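Local coordinates for protein 3-methylornithine synthase (Methanosarcina barkeri, PDB 3T7V) that isomerises L-lysine to (3R)-3-methyl-D-ornithine by radical chemistry with a [4Fe-4S] cluster and S-adenosylmethionine, a step in the biosynthesis of pyrrolysine, at residues N62-F67 against E308-Y313; P275-L280 against I296-L301; V111-G116 against L141-S146; Y66-C71 against R88-M93. All blocks are in the same frame, centred on the assembly; numbering follows the deposited sequence.

Contact 1. Residues N62-F67 against E308-Y313. With MD0 (5-amino-D-isoleucine), chain D; SAM (S-adenosylmethionine), chain C.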
# COMPACT_ATOMS: atom_id res chain seq x y z
N ASN A 62 4.40 -9.26 1.07
CA ASN A 62 2.90 -9.29 0.95
C ASN A 62 2.56 -9.62 -0.49
O ASN A 62 3.02 -8.92 -1.45
CB ASN A 62 2.40 -7.86 1.28
CG ASN A 62 0.89 -7.77 1.51
OD1 ASN A 62 0.19 -8.73 1.66
ND2 ASN A 62 0.42 -6.50 1.63
N CYS A 63 1.81 -10.70 -0.66
CA CYS A 63 1.33 -11.03 -2.03
C CYS A 63 0.10 -10.22 -2.38
O CYS A 63 -0.69 -9.92 -1.53
CB CYS A 63 0.96 -12.47 -2.02
SG CYS A 63 0.52 -13.15 -3.62
N PHE A 64 -0.04 -9.83 -3.61
CA PHE A 64 -1.18 -9.02 -4.03
C PHE A 64 -2.05 -9.83 -4.96
O PHE A 64 -1.61 -10.27 -6.05
CB PHE A 64 -0.59 -7.82 -4.81
CG PHE A 64 -1.67 -6.87 -5.29
CD1 PHE A 64 -2.48 -6.24 -4.34
CD2 PHE A 64 -1.89 -6.62 -6.64
CE1 PHE A 64 -3.51 -5.36 -4.71
CE2 PHE A 64 -2.93 -5.73 -7.03
CZ PHE A 64 -3.72 -5.13 -6.07
N ILE A 65 -3.30 -10.01 -4.58
CA ILE A 65 -4.31 -10.75 -5.38
C ILE A 65 -5.46 -9.84 -5.69
O ILE A 65 -6.37 -9.60 -4.86
CB ILE A 65 -4.83 -11.99 -4.63
CG1 ILE A 65 -3.64 -12.93 -4.23
CG2 ILE A 65 -5.83 -12.75 -5.54
CD1 ILE A 65 -4.15 -14.14 -3.44
N TYR A 66 -5.41 -9.31 -6.92
CA TYR A 66 -6.46 -8.39 -7.40
C TYR A 66 -7.52 -9.30 -8.02
O TYR A 66 -7.36 -9.78 -9.14
CB TYR A 66 -5.81 -7.46 -8.43
CG TYR A 66 -6.57 -6.19 -8.75
CD1 TYR A 66 -7.82 -5.88 -8.26
CD2 TYR A 66 -5.96 -5.29 -9.62
CE1 TYR A 66 -8.44 -4.67 -8.53
CE2 TYR A 66 -6.58 -4.08 -9.92
CZ TYR A 66 -7.81 -3.81 -9.38
OH TYR A 66 -8.36 -2.59 -9.77
N PHE A 67 -8.55 -9.63 -7.22
CA PHE A 67 -9.47 -10.73 -7.58
C PHE A 67 -10.69 -10.31 -8.41
O PHE A 67 -11.36 -11.13 -8.97
CB PHE A 67 -9.94 -11.54 -6.34
CG PHE A 67 -10.73 -10.76 -5.33
CD1 PHE A 67 -10.08 -10.17 -4.29
CD2 PHE A 67 -12.11 -10.62 -5.43
CE1 PHE A 67 -10.77 -9.42 -3.36
CE2 PHE A 67 -12.85 -9.86 -4.53
CZ PHE A 67 -12.15 -9.25 -3.45
N GLU A 308 -3.35 -8.70 -12.32
CA GLU A 308 -2.87 -7.29 -12.52
C GLU A 308 -2.44 -6.65 -11.20
O GLU A 308 -2.80 -7.09 -10.08
CB GLU A 308 -4.03 -6.48 -13.16
CG GLU A 308 -4.19 -7.02 -14.62
CD GLU A 308 -5.28 -6.51 -15.46
OE1 GLU A 308 -5.91 -5.51 -15.07
OE2 GLU A 308 -5.48 -7.14 -16.57
N GLY A 309 -1.59 -5.63 -11.32
CA GLY A 309 -1.37 -4.65 -10.24
C GLY A 309 -2.45 -3.55 -10.41
O GLY A 309 -3.43 -3.70 -11.14
N VAL A 310 -2.22 -2.42 -9.78
CA VAL A 310 -3.18 -1.27 -9.89
C VAL A 310 -2.59 -0.15 -10.75
O VAL A 310 -3.29 0.32 -11.69
CB VAL A 310 -3.57 -0.70 -8.48
CG1 VAL A 310 -4.58 0.46 -8.68
CG2 VAL A 310 -4.19 -1.85 -7.67
N ALA A 311 -1.36 0.24 -10.47
CA ALA A 311 -0.69 1.26 -11.29
C ALA A 311 -0.04 0.63 -12.51
O ALA A 311 0.07 1.28 -13.58
CB ALA A 311 0.30 2.02 -10.43
N ASN A 312 0.45 -0.63 -12.37
CA ASN A 312 0.90 -1.41 -13.56
C ASN A 312 2.01 -0.67 -14.34
O ASN A 312 1.88 -0.47 -15.54
CB ASN A 312 -0.28 -1.84 -14.48
CG ASN A 312 -1.24 -2.75 -13.78
OD1 ASN A 312 -2.43 -2.38 -13.58
ND2 ASN A 312 -0.76 -3.86 -13.34
N TYR A 313 3.11 -0.34 -13.65
CA TYR A 313 4.23 0.35 -14.35
C TYR A 313 4.76 -0.50 -15.51
O TYR A 313 5.29 0.07 -16.49
CB TYR A 313 5.39 0.66 -13.39
CG TYR A 313 6.37 -0.49 -13.30
CD1 TYR A 313 7.56 -0.47 -14.06
CD2 TYR A 313 6.11 -1.63 -12.51
CE1 TYR A 313 8.44 -1.55 -14.04
CE2 TYR A 313 6.98 -2.71 -12.47
CZ TYR A 313 8.12 -2.68 -13.28
OH TYR A 313 8.97 -3.76 -13.27
C MD0 D . 0.45 -2.40 -3.92
N MD0 D . -0.49 -2.95 -6.09
O MD0 D . 0.71 -2.82 -2.77
CA MD0 D . -0.73 -2.97 -4.64
CB MD0 D . -2.02 -2.18 -4.30
CD MD0 D . -3.79 -2.12 -2.41
NE MD0 D . -3.98 -2.40 -0.99
CG MD0 D . -2.34 -2.40 -2.79
CG2 MD0 D . -1.93 -0.66 -4.59
OXT MD0 D . 1.12 -1.54 -4.49
N SAM C . -10.96 -0.05 -4.87
CA SAM C . -10.44 -0.03 -3.58
C SAM C . -10.02 1.30 -3.10
O SAM C . -10.06 2.28 -3.87
OXT SAM C . -9.75 1.40 -1.86
CB SAM C . -9.18 -0.54 -3.51
CG SAM C . -8.16 -0.27 -4.54
SD SAM C . -6.60 0.41 -3.82
CE SAM C . -5.46 -0.89 -4.21
C5' SAM C . -6.16 1.62 -5.04
C4' SAM C . -5.38 2.59 -4.54
O4' SAM C . -4.31 2.19 -5.60
C3' SAM C . -5.85 3.84 -4.56
O3' SAM C . -6.02 3.87 -3.13
C2' SAM C . -4.46 4.42 -4.86
O2' SAM C . -3.72 4.84 -3.67
C1' SAM C . -3.62 3.44 -5.71
N9 SAM C . -3.73 3.82 -7.17
C8 SAM C . -4.79 3.73 -8.03
N7 SAM C . -4.44 4.22 -9.20
C5 SAM C . -3.13 4.63 -9.11
C6 SAM C . -2.27 5.29 -10.00
N6 SAM C . -2.64 5.63 -11.24
N1 SAM C . -1.01 5.53 -9.62
C2 SAM C . -0.57 5.22 -8.36
N3 SAM C . -1.41 4.69 -7.43
C4 SAM C . -2.68 4.38 -7.84
O HOH W 1 -3.01 -9.43 -8.41

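Contact 2. Residues P275-L280 against I296-L301. With MD0 (5-amino-D-isoleucine), chain D.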
# COMPACT_ATOMS: atom_id res chain seq x y z
N PRO A 275 5.48 0.28 3.08
CA PRO A 275 5.72 -0.59 1.92
C PRO A 275 6.67 -0.08 0.92
O PRO A 275 6.73 1.18 0.64
CB PRO A 275 4.33 -0.79 1.33
CG PRO A 275 3.55 0.36 1.71
CD PRO A 275 4.12 0.85 3.05
N ALA A 276 7.40 -1.00 0.31
CA ALA A 276 8.11 -0.77 -0.93
C ALA A 276 7.27 -1.54 -1.99
O ALA A 276 7.35 -2.79 -2.08
CB ALA A 276 9.52 -1.35 -0.80
N SER A 277 6.46 -0.83 -2.77
CA SER A 277 5.59 -1.44 -3.79
C SER A 277 6.30 -1.71 -5.10
O SER A 277 6.95 -0.81 -5.66
CB SER A 277 4.39 -0.51 -4.08
OG SER A 277 3.60 -1.06 -5.15
N LEU A 278 6.16 -2.92 -5.62
CA LEU A 278 6.73 -3.26 -6.95
C LEU A 278 5.88 -2.62 -8.09
O LEU A 278 6.28 -2.60 -9.23
CB LEU A 278 6.66 -4.75 -7.15
CG LEU A 278 7.46 -5.66 -6.21
CD1 LEU A 278 7.55 -7.09 -6.75
CD2 LEU A 278 8.84 -5.14 -5.91
N ASP A 279 4.67 -2.13 -7.74
CA ASP A 279 3.74 -1.68 -8.78
C ASP A 279 4.20 -0.37 -9.49
O ASP A 279 3.72 -0.06 -10.59
CB ASP A 279 2.37 -1.41 -8.10
CG ASP A 279 1.18 -1.59 -9.01
OD1 ASP A 279 1.22 -2.25 -10.07
OD2 ASP A 279 0.10 -1.10 -8.54
N LEU A 280 5.12 0.34 -8.85
CA LEU A 280 5.49 1.67 -9.35
C LEU A 280 6.77 1.67 -10.23
O LEU A 280 6.84 2.41 -11.23
CB LEU A 280 5.77 2.58 -8.16
CG LEU A 280 4.47 2.51 -7.29
CD1 LEU A 280 4.72 2.74 -5.84
CD2 LEU A 280 3.33 3.28 -7.98
N ILE A 296 8.47 -3.51 4.18
CA ILE A 296 7.61 -4.57 3.64
C ILE A 296 7.51 -4.40 2.14
O ILE A 296 7.31 -3.28 1.64
CB ILE A 296 6.21 -4.60 4.37
CG1 ILE A 296 5.27 -5.65 3.73
CG2 ILE A 296 5.51 -3.22 4.36
CD1 ILE A 296 4.09 -5.92 4.69
N VAL A 297 7.60 -5.47 1.41
CA VAL A 297 7.58 -5.41 -0.06
C VAL A 297 6.15 -5.89 -0.46
O VAL A 297 5.66 -6.88 0.07
CB VAL A 297 8.60 -6.31 -0.72
CG1 VAL A 297 8.55 -6.22 -2.25
CG2 VAL A 297 10.03 -5.94 -0.28
N THR A 298 5.49 -5.04 -1.29
CA THR A 298 4.12 -5.32 -1.68
C THR A 298 4.01 -5.33 -3.20
O THR A 298 4.94 -4.99 -3.92
CB THR A 298 3.15 -4.27 -1.10
OG1 THR A 298 3.33 -3.00 -1.77
CG2 THR A 298 3.31 -4.10 0.44
N SER A 299 2.83 -5.77 -3.64
CA SER A 299 2.56 -5.87 -5.09
C SER A 299 3.40 -7.00 -5.72
O SER A 299 3.73 -6.99 -6.91
CB SER A 299 2.71 -4.57 -5.88
OG SER A 299 1.64 -4.52 -6.90
N ILE A 300 3.73 -7.99 -4.88
CA ILE A 300 4.37 -9.23 -5.36
C ILE A 300 3.22 -10.08 -5.89
O ILE A 300 2.23 -10.28 -5.23
CB ILE A 300 5.07 -9.96 -4.20
CG1 ILE A 300 6.06 -8.99 -3.49
CG2 ILE A 300 5.75 -11.20 -4.78
CD1 ILE A 300 6.72 -9.66 -2.29
N LEU A 301 3.35 -10.61 -7.09
CA LEU A 301 2.27 -11.43 -7.62
C LEU A 301 2.51 -12.89 -7.39
O LEU A 301 3.67 -13.35 -7.27
CB LEU A 301 2.16 -11.20 -9.13
CG LEU A 301 1.76 -9.75 -9.48
CD1 LEU A 301 1.70 -9.51 -10.99
CD2 LEU A 301 0.41 -9.31 -8.92
C MD0 D . 0.45 -2.40 -3.92
N MD0 D . -0.49 -2.95 -6.09
O MD0 D . 0.71 -2.82 -2.77
CA MD0 D . -0.73 -2.97 -4.64
CB MD0 D . -2.02 -2.18 -4.30
CD MD0 D . -3.79 -2.12 -2.41
NE MD0 D . -3.98 -2.40 -0.99
CG MD0 D . -2.34 -2.40 -2.79
CG2 MD0 D . -1.93 -0.66 -4.59
OXT MD0 D . 1.12 -1.54 -4.49

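Contact 3. Residues V111-G116 against L141-S146. With MD0 (5-amino-D-isoleucine), chain D; SAM (S-adenosylmethionine), chain C.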
# COMPACT_ATOMS: atom_id res chain seq x y z
N VAL A 111 -1.26 -11.95 2.64
CA VAL A 111 -1.83 -11.80 1.27
C VAL A 111 -2.82 -10.66 1.29
O VAL A 111 -3.58 -10.53 2.26
CB VAL A 111 -2.48 -13.11 0.80
CG1 VAL A 111 -1.47 -14.21 0.68
CG2 VAL A 111 -3.63 -13.55 1.69
N ASP A 112 -2.75 -9.81 0.27
CA ASP A 112 -3.72 -8.67 0.09
C ASP A 112 -4.78 -8.96 -0.93
O ASP A 112 -4.41 -9.12 -2.12
CB ASP A 112 -2.91 -7.40 -0.21
CG ASP A 112 -3.73 -6.19 -0.46
OD1 ASP A 112 -4.99 -6.18 -0.34
OD2 ASP A 112 -3.10 -5.12 -0.80
N LEU A 113 -6.00 -9.20 -0.49
CA LEU A 113 -7.13 -9.54 -1.42
C LEU A 113 -7.78 -8.18 -1.76
O LEU A 113 -8.34 -7.50 -0.88
CB LEU A 113 -8.18 -10.41 -0.69
CG LEU A 113 -7.65 -11.74 -0.18
CD1 LEU A 113 -8.76 -12.40 0.61
CD2 LEU A 113 -7.15 -12.53 -1.37
N THR A 114 -7.61 -7.76 -3.01
CA THR A 114 -8.03 -6.44 -3.45
C THR A 114 -9.05 -6.55 -4.56
O THR A 114 -8.98 -7.42 -5.45
CB THR A 114 -6.78 -5.68 -3.98
OG1 THR A 114 -5.93 -5.39 -2.86
CG2 THR A 114 -7.16 -4.29 -4.61
N MET A 115 -10.02 -5.61 -4.55
CA MET A 115 -10.95 -5.49 -5.66
C MET A 115 -11.25 -4.03 -5.87
O MET A 115 -11.11 -3.18 -5.00
CB MET A 115 -12.28 -6.28 -5.47
CG MET A 115 -12.97 -5.90 -4.13
SD MET A 115 -14.62 -6.65 -4.14
CE MET A 115 -15.13 -6.26 -2.49
N GLY A 116 -11.72 -3.74 -7.09
CA GLY A 116 -12.53 -2.50 -7.26
C GLY A 116 -13.82 -2.64 -6.46
O GLY A 116 -14.08 -3.73 -5.89
N LEU A 141 -2.83 -17.72 6.41
CA LEU A 141 -1.92 -16.58 6.57
C LEU A 141 -2.73 -15.39 6.96
O LEU A 141 -3.97 -15.30 6.76
CB LEU A 141 -1.31 -16.19 5.16
CG LEU A 141 -0.20 -17.16 4.66
CD1 LEU A 141 0.14 -16.79 3.24
CD2 LEU A 141 1.03 -17.01 5.59
N PRO A 142 -2.07 -14.41 7.58
CA PRO A 142 -2.71 -13.08 7.69
C PRO A 142 -3.23 -12.55 6.39
O PRO A 142 -2.59 -12.75 5.33
CB PRO A 142 -1.56 -12.18 8.20
CG PRO A 142 -0.63 -13.20 8.90
CD PRO A 142 -0.69 -14.41 8.01
N ILE A 143 -4.41 -12.00 6.44
CA ILE A 143 -5.08 -11.47 5.24
C ILE A 143 -5.30 -9.99 5.37
O ILE A 143 -5.85 -9.50 6.38
CB ILE A 143 -6.48 -12.13 5.02
CG1 ILE A 143 -6.31 -13.58 4.65
CG2 ILE A 143 -7.28 -11.42 3.89
CD1 ILE A 143 -7.66 -14.27 4.48
N MET A 144 -4.84 -9.26 4.36
CA MET A 144 -5.19 -7.84 4.21
C MET A 144 -6.33 -7.81 3.20
O MET A 144 -6.29 -8.54 2.20
CB MET A 144 -3.99 -7.07 3.63
CG MET A 144 -4.37 -5.66 3.16
SD MET A 144 -2.80 -4.82 2.66
CE MET A 144 -2.38 -4.20 4.21
N ILE A 145 -7.36 -7.07 3.48
CA ILE A 145 -8.45 -6.83 2.49
C ILE A 145 -8.40 -5.40 2.05
O ILE A 145 -8.23 -4.45 2.88
CB ILE A 145 -9.83 -7.26 3.05
CG1 ILE A 145 -10.20 -6.49 4.31
CG2 ILE A 145 -9.94 -8.78 3.14
CD1 ILE A 145 -11.69 -6.71 4.73
N SER A 146 -8.62 -5.19 0.74
CA SER A 146 -8.75 -3.85 0.17
C SER A 146 -10.03 -3.89 -0.67
O SER A 146 -9.96 -4.05 -1.89
CB SER A 146 -7.53 -3.53 -0.72
OG SER A 146 -6.32 -3.73 -0.03
C MD0 D . 0.45 -2.40 -3.92
N MD0 D . -0.49 -2.95 -6.09
O MD0 D . 0.71 -2.82 -2.77
CA MD0 D . -0.73 -2.97 -4.64
CB MD0 D . -2.02 -2.18 -4.30
CD MD0 D . -3.79 -2.12 -2.41
NE MD0 D . -3.98 -2.40 -0.99
CG MD0 D . -2.34 -2.40 -2.79
CG2 MD0 D . -1.93 -0.66 -4.59
OXT MD0 D . 1.12 -1.54 -4.49
N SAM C . -10.96 -0.05 -4.87
CA SAM C . -10.44 -0.03 -3.58
C SAM C . -10.02 1.30 -3.10
O SAM C . -10.06 2.28 -3.87
OXT SAM C . -9.75 1.40 -1.86
CB SAM C . -9.18 -0.54 -3.51
CG SAM C . -8.16 -0.27 -4.54
SD SAM C . -6.60 0.41 -3.82
CE SAM C . -5.46 -0.89 -4.21
C5' SAM C . -6.16 1.62 -5.04
C4' SAM C . -5.38 2.59 -4.54
O4' SAM C . -4.31 2.19 -5.60
C3' SAM C . -5.85 3.84 -4.56
O3' SAM C . -6.02 3.87 -3.13
C2' SAM C . -4.46 4.42 -4.86
O2' SAM C . -3.72 4.84 -3.67
C1' SAM C . -3.62 3.44 -5.71
N9 SAM C . -3.73 3.82 -7.17
C8 SAM C . -4.79 3.73 -8.03
N7 SAM C . -4.44 4.22 -9.20
C5 SAM C . -3.13 4.63 -9.11
C6 SAM C . -2.27 5.29 -10.00
N6 SAM C . -2.64 5.63 -11.24
N1 SAM C . -1.01 5.53 -9.62
C2 SAM C . -0.57 5.22 -8.36
N3 SAM C . -1.41 4.69 -7.43
C4 SAM C . -2.68 4.38 -7.84

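Contact 4. Residues Y66-C71 against R88-M93. With SF4 (iron/sulfur cluster), chain B.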
# COMPACT_ATOMS: atom_id res chain seq x y z
N TYR A 66 -5.41 -9.31 -6.92
CA TYR A 66 -6.46 -8.39 -7.40
C TYR A 66 -7.52 -9.30 -8.02
O TYR A 66 -7.36 -9.78 -9.14
CB TYR A 66 -5.81 -7.46 -8.43
CG TYR A 66 -6.57 -6.19 -8.75
CD1 TYR A 66 -7.82 -5.88 -8.26
CD2 TYR A 66 -5.96 -5.29 -9.62
CE1 TYR A 66 -8.44 -4.67 -8.53
CE2 TYR A 66 -6.58 -4.08 -9.92
CZ TYR A 66 -7.81 -3.81 -9.38
OH TYR A 66 -8.36 -2.59 -9.77
N PHE A 67 -8.55 -9.63 -7.22
CA PHE A 67 -9.47 -10.73 -7.58
C PHE A 67 -10.69 -10.31 -8.41
O PHE A 67 -11.36 -11.13 -8.97
CB PHE A 67 -9.94 -11.54 -6.34
CG PHE A 67 -10.73 -10.76 -5.33
CD1 PHE A 67 -10.08 -10.17 -4.29
CD2 PHE A 67 -12.11 -10.62 -5.43
CE1 PHE A 67 -10.77 -9.42 -3.36
CE2 PHE A 67 -12.85 -9.86 -4.53
CZ PHE A 67 -12.15 -9.25 -3.45
N SER A 68 -10.88 -8.98 -8.51
CA SER A 68 -11.90 -8.44 -9.40
C SER A 68 -11.54 -7.03 -9.78
O SER A 68 -11.26 -6.20 -8.89
CB SER A 68 -13.29 -8.43 -8.75
OG SER A 68 -14.18 -7.80 -9.71
N THR A 69 -11.51 -6.76 -11.10
CA THR A 69 -11.16 -5.42 -11.57
C THR A 69 -12.36 -4.65 -12.01
O THR A 69 -12.23 -3.64 -12.69
CB THR A 69 -10.09 -5.43 -12.64
OG1 THR A 69 -10.61 -6.18 -13.74
CG2 THR A 69 -8.78 -6.14 -12.13
N TYR A 70 -13.54 -5.07 -11.58
CA TYR A 70 -14.73 -4.25 -11.74
C TYR A 70 -14.86 -3.22 -10.64
O TYR A 70 -14.67 -3.52 -9.49
CB TYR A 70 -15.99 -5.14 -11.71
CG TYR A 70 -16.11 -5.96 -12.97
CD1 TYR A 70 -15.46 -7.19 -13.07
CD2 TYR A 70 -16.84 -5.49 -14.03
CE1 TYR A 70 -15.53 -7.93 -14.24
CE2 TYR A 70 -16.91 -6.27 -15.22
CZ TYR A 70 -16.24 -7.48 -15.26
OH TYR A 70 -16.33 -8.22 -16.44
N CYS A 71 -15.24 -2.00 -11.02
CA CYS A 71 -15.44 -0.92 -10.02
C CYS A 71 -16.60 -0.04 -10.42
O CYS A 71 -16.70 0.35 -11.58
CB CYS A 71 -14.20 -0.12 -9.89
SG CYS A 71 -14.34 0.95 -8.39
N ARG A 88 -11.78 -6.23 -18.10
CA ARG A 88 -12.04 -6.43 -16.67
C ARG A 88 -12.29 -7.91 -16.44
O ARG A 88 -12.81 -8.62 -17.31
CB ARG A 88 -13.30 -5.72 -16.24
CG ARG A 88 -13.01 -4.20 -16.28
CD ARG A 88 -14.13 -3.43 -15.76
NE ARG A 88 -14.08 -2.04 -16.12
CZ ARG A 88 -13.65 -1.08 -15.28
NH1 ARG A 88 -13.19 -1.33 -14.04
NH2 ARG A 88 -13.71 0.19 -15.69
N TYR A 89 -11.85 -8.39 -15.28
CA TYR A 89 -12.03 -9.79 -14.95
C TYR A 89 -12.54 -9.96 -13.54
O TYR A 89 -12.37 -9.04 -12.70
CB TYR A 89 -10.70 -10.57 -15.17
CG TYR A 89 -9.55 -10.19 -14.22
CD1 TYR A 89 -8.53 -9.33 -14.61
CD2 TYR A 89 -9.50 -10.74 -12.90
CE1 TYR A 89 -7.49 -9.01 -13.76
CE2 TYR A 89 -8.46 -10.37 -12.00
CZ TYR A 89 -7.46 -9.56 -12.46
OH TYR A 89 -6.45 -9.23 -11.57
N ARG A 90 -13.06 -11.13 -13.24
CA ARG A 90 -13.55 -11.46 -11.87
C ARG A 90 -13.20 -12.91 -11.68
O ARG A 90 -13.74 -13.79 -12.38
CB ARG A 90 -15.04 -11.21 -11.79
CG ARG A 90 -15.62 -11.52 -10.42
CD ARG A 90 -17.14 -11.31 -10.39
NE ARG A 90 -17.53 -9.90 -10.68
CZ ARG A 90 -18.20 -9.44 -11.73
NH1 ARG A 90 -18.48 -10.26 -12.82
NH2 ARG A 90 -18.59 -8.22 -11.77
N LEU A 91 -12.22 -13.20 -10.84
CA LEU A 91 -11.72 -14.61 -10.67
C LEU A 91 -12.88 -15.46 -10.17
O LEU A 91 -13.68 -15.08 -9.30
CB LEU A 91 -10.62 -14.67 -9.64
CG LEU A 91 -9.37 -13.86 -9.99
CD1 LEU A 91 -8.35 -14.08 -8.89
CD2 LEU A 91 -8.80 -14.26 -11.39
N THR A 92 -13.00 -16.68 -10.77
CA THR A 92 -13.94 -17.63 -10.25
C THR A 92 -13.37 -18.32 -8.96
O THR A 92 -12.17 -18.19 -8.70
CB THR A 92 -14.19 -18.77 -11.27
OG1 THR A 92 -12.94 -19.45 -11.46
CG2 THR A 92 -14.75 -18.21 -12.55
N MET A 93 -14.22 -19.06 -8.24
CA MET A 93 -13.74 -19.78 -7.08
C MET A 93 -12.62 -20.72 -7.44
O MET A 93 -11.65 -20.86 -6.68
CB MET A 93 -14.91 -20.54 -6.41
CG MET A 93 -14.53 -21.12 -5.06
SD MET A 93 -13.81 -19.83 -3.96
CE MET A 93 -14.72 -18.30 -4.30
FE1 SF4 B . -10.41 1.76 -5.97
FE2 SF4 B . -12.31 1.93 -8.00
FE3 SF4 B . -9.78 2.53 -8.62
FE4 SF4 B . -11.19 4.20 -7.12
S1 SF4 B . -11.68 3.65 -9.26
S2 SF4 B . -9.07 3.50 -6.71
S3 SF4 B . -12.49 2.85 -5.89
S4 SF4 B . -10.52 0.51 -8.00
O HOH W 2 -13.51 -12.72 -7.91

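Contact 1. Residues N62-F67 against E308-Y313
Phe64 and Tyr66 reach from the strand to the loop 308-313 and meet the backbone of Glu308 and Gly309. Phe64 holds CG anti to its backbone N (chi1 -179°). This carries the ring out from the strand, and its CE2 lies 3.3 Å from Glu308 O, which sits at the ring edge. The tip of the same ring, CZ, meets Val310 CG2 at 3.7 Å, the two side chains crossing at about a right angle. One face of Phe64 lies under MD0, with CE1 3.5 Å from MD0 CB. Tyr66 turns its ring edge to two carbonyls, those of Glu308 and Gly309. Its CD2 is 3.4 Å from Gly309 O.

Val310 splits its two methyls. CG2 goes to the Phe64 ring, while CG1 packs against the adenine of SAM, 3.3 Å from C8. A water ties the backbones together. It donates to Phe64 O and Glu308 O and accepts from Tyr66 N at 2.8 Å.

Asp279 receives the backbone N-H groups of Val310, Ala311 and Asn312. Strand 58-68 runs between strands 110-115 and 296-300 in the parallel sheet. The loop 308-313 follows strand 296-300 and leads on to helix 324-334.

Contact 2. Residues P275-L280 against I296-L301
Ser277, Thr298 and Ser299 meet across two neighbouring parallel strands and turn their hydroxyls to the same ligand. The backbone bonds come first. Ala276 N donates to Ile296 O at 2.6 Å. Thr298 N donates to Ala276 O, and Leu278 N to Thr298 O at 2.9 Å.

The polar side chains grip both ends of the amino acid group of MD0. Ser277 OG donates to OXT of the ligand at 2.6 Å. Thr298 OG1, placed between its backbone N and carbonyl carbon (chi1 70°), donates to MD0 O at 2.8 Å. The ligand amine N donates to Ser299 OG at 2.8 Å and, weakly, to Asp279 OD2. Ser277 OG also accepts from Asp279 N at 3.0 Å, an N-cap of helix 278-291. Asp279 has a salt bridge to Arg322.

Apolar contacts fill the rest. Leu278 CD2 touches Val297 CG1 at 3.8 Å and its CD1 touches Ile300 CG1. On the face that carries Ser277 and Thr298, Pro275 CB meets Thr298 CG2 at 3.6 Å.

The two strands and helix 278-291 form a beta-alpha-beta unit of the TIM-barrel-like fold, with the substrate site at the C-terminal ends of the strands.

Contact 3. Residues V111-G116 against L141-S146
Asp112 and Ser146 share one amine of the ligand from two adjacent strands, and they are also bonded to each other. Ser146 OG donates to Asp112 OD1 at 2.8 Å, on the syn side of the carboxylate. The other oxygen, OD2, accepts from MD0 NE at 2.9 Å. Ser146 OG accepts from the same amine, so the hydroxyl links amine and carboxylate. The carboxylate probably favours the protonated form of the amine.

The strands are parallel neighbours in the TIM-barrel-like sheet of the radical SAM fold, and the chain between them runs through helices 119-123 and 126-139. Their backbones alternate donors and acceptors: Leu113 N donates to Met144 O, Ser146 N to Leu113 O, and Met115 N to Ser146 O at 3.1 Å.

On the ligand side, Asp112 extends its carboxyl group with CG anti to the backbone N (chi1 178°). Met144 slants across it, and its SD lies 3.5 Å from Asp112 OD2. A weak bond from Thr114 OG1 also reaches Asp112 OD1, which therefore has two hydroxyl donors.

The other face is apolar and packs toward helix 126-139. Leu113 CD1 touches Ile143 CG2 at 3.7 Å, and Val111 CG2 touches Ile143 CG1. Val111 CG1 meets Leu141 CD1, their side chains crossing at about a right angle.

SAM lies at the C-terminal end of the pair. Thr114 sends its methyl toward the sulfonium methyl, with CG2 anti to the backbone N and 3.8 Å from SAM CE, and Met115 O lies 3.1 Å from SAM N.

Contact 4. Residues Y66-C71 against R88-M93
Tyr70 is sandwiched between two arginines of the segment 88-93. The guanidinium of Arg90 stacks over one face, with planes at 13° and centres 4.2 Å apart, a cation-pi stack. The opposite face receives Arg88 CB in a CH-pi contact. The Arg90 chain bends at chi3 (-61°), which brings its guanidinium back over the ring. Its NE forms a salt bridge to Asp118, which also bonds Ser68 OG.

Thr69 uses both branches. OG1 accepts from Tyr89 N at 3.0 Å. CG2 sits over one face of the Tyr89 ring in a CH-pi contact, 3.5 Å from CE1. The rotation about chi1 (61°) sets OG1 and CG2 to these separate tasks. Tyr89 reaches past Thr69 with its hydroxyl and donates to Tyr66 O at 2.7 Å. The same hydroxyl accepts from Glu308 N.

The backbones make a single bridge at Ser68 and Arg90. Thr69 N donates to Tyr89 O and Leu91 N to Phe67 O. Leu91 CD1 packs on Phe67 CB at 3.9 Å. A water donates to both Phe67 O and Leu91 O.

Cys71 SG binds FE2 of the cluster at 2.3 Å. Arg88 extends from CG to NE and gives NH1 to Thr69 O at 2.8 Å, in the carbonyl plane. Thr69 lies two residues before Cys71. The guanidinium also holds the carbonyls of Tyr80, Asn81 and Asn84, just after the last cluster cysteine, Cys78. One arginine thus bonds to the chain on both sides of the cysteine motif and closes the loop round the cluster.

Overall arrangement
Strand 58-68 connects most of the set. Contacts 1 and 4 share Tyr66 and Phe67 on it, and their centres lie 11 Å apart. Its neighbours in the sheet are strand 110-115 of contact 3 and strand 296-300 of contact 2. Phe64 N is hydrogen-bonded to Ile300 O at 2.8 Å, and Asp112 N to Cys63 O at 2.7 Å. Contacts 1, 2 and 3 all touch MD0. Contact 2 holds its carboxylate and alpha-amine, contact 3 its side-chain amine, and contact 1 its carbon chain. Contacts 1 and 3 also reach SAM. Contact 4 lies at the cluster, through Cys71, its centre about 20 Å from that of contact 2.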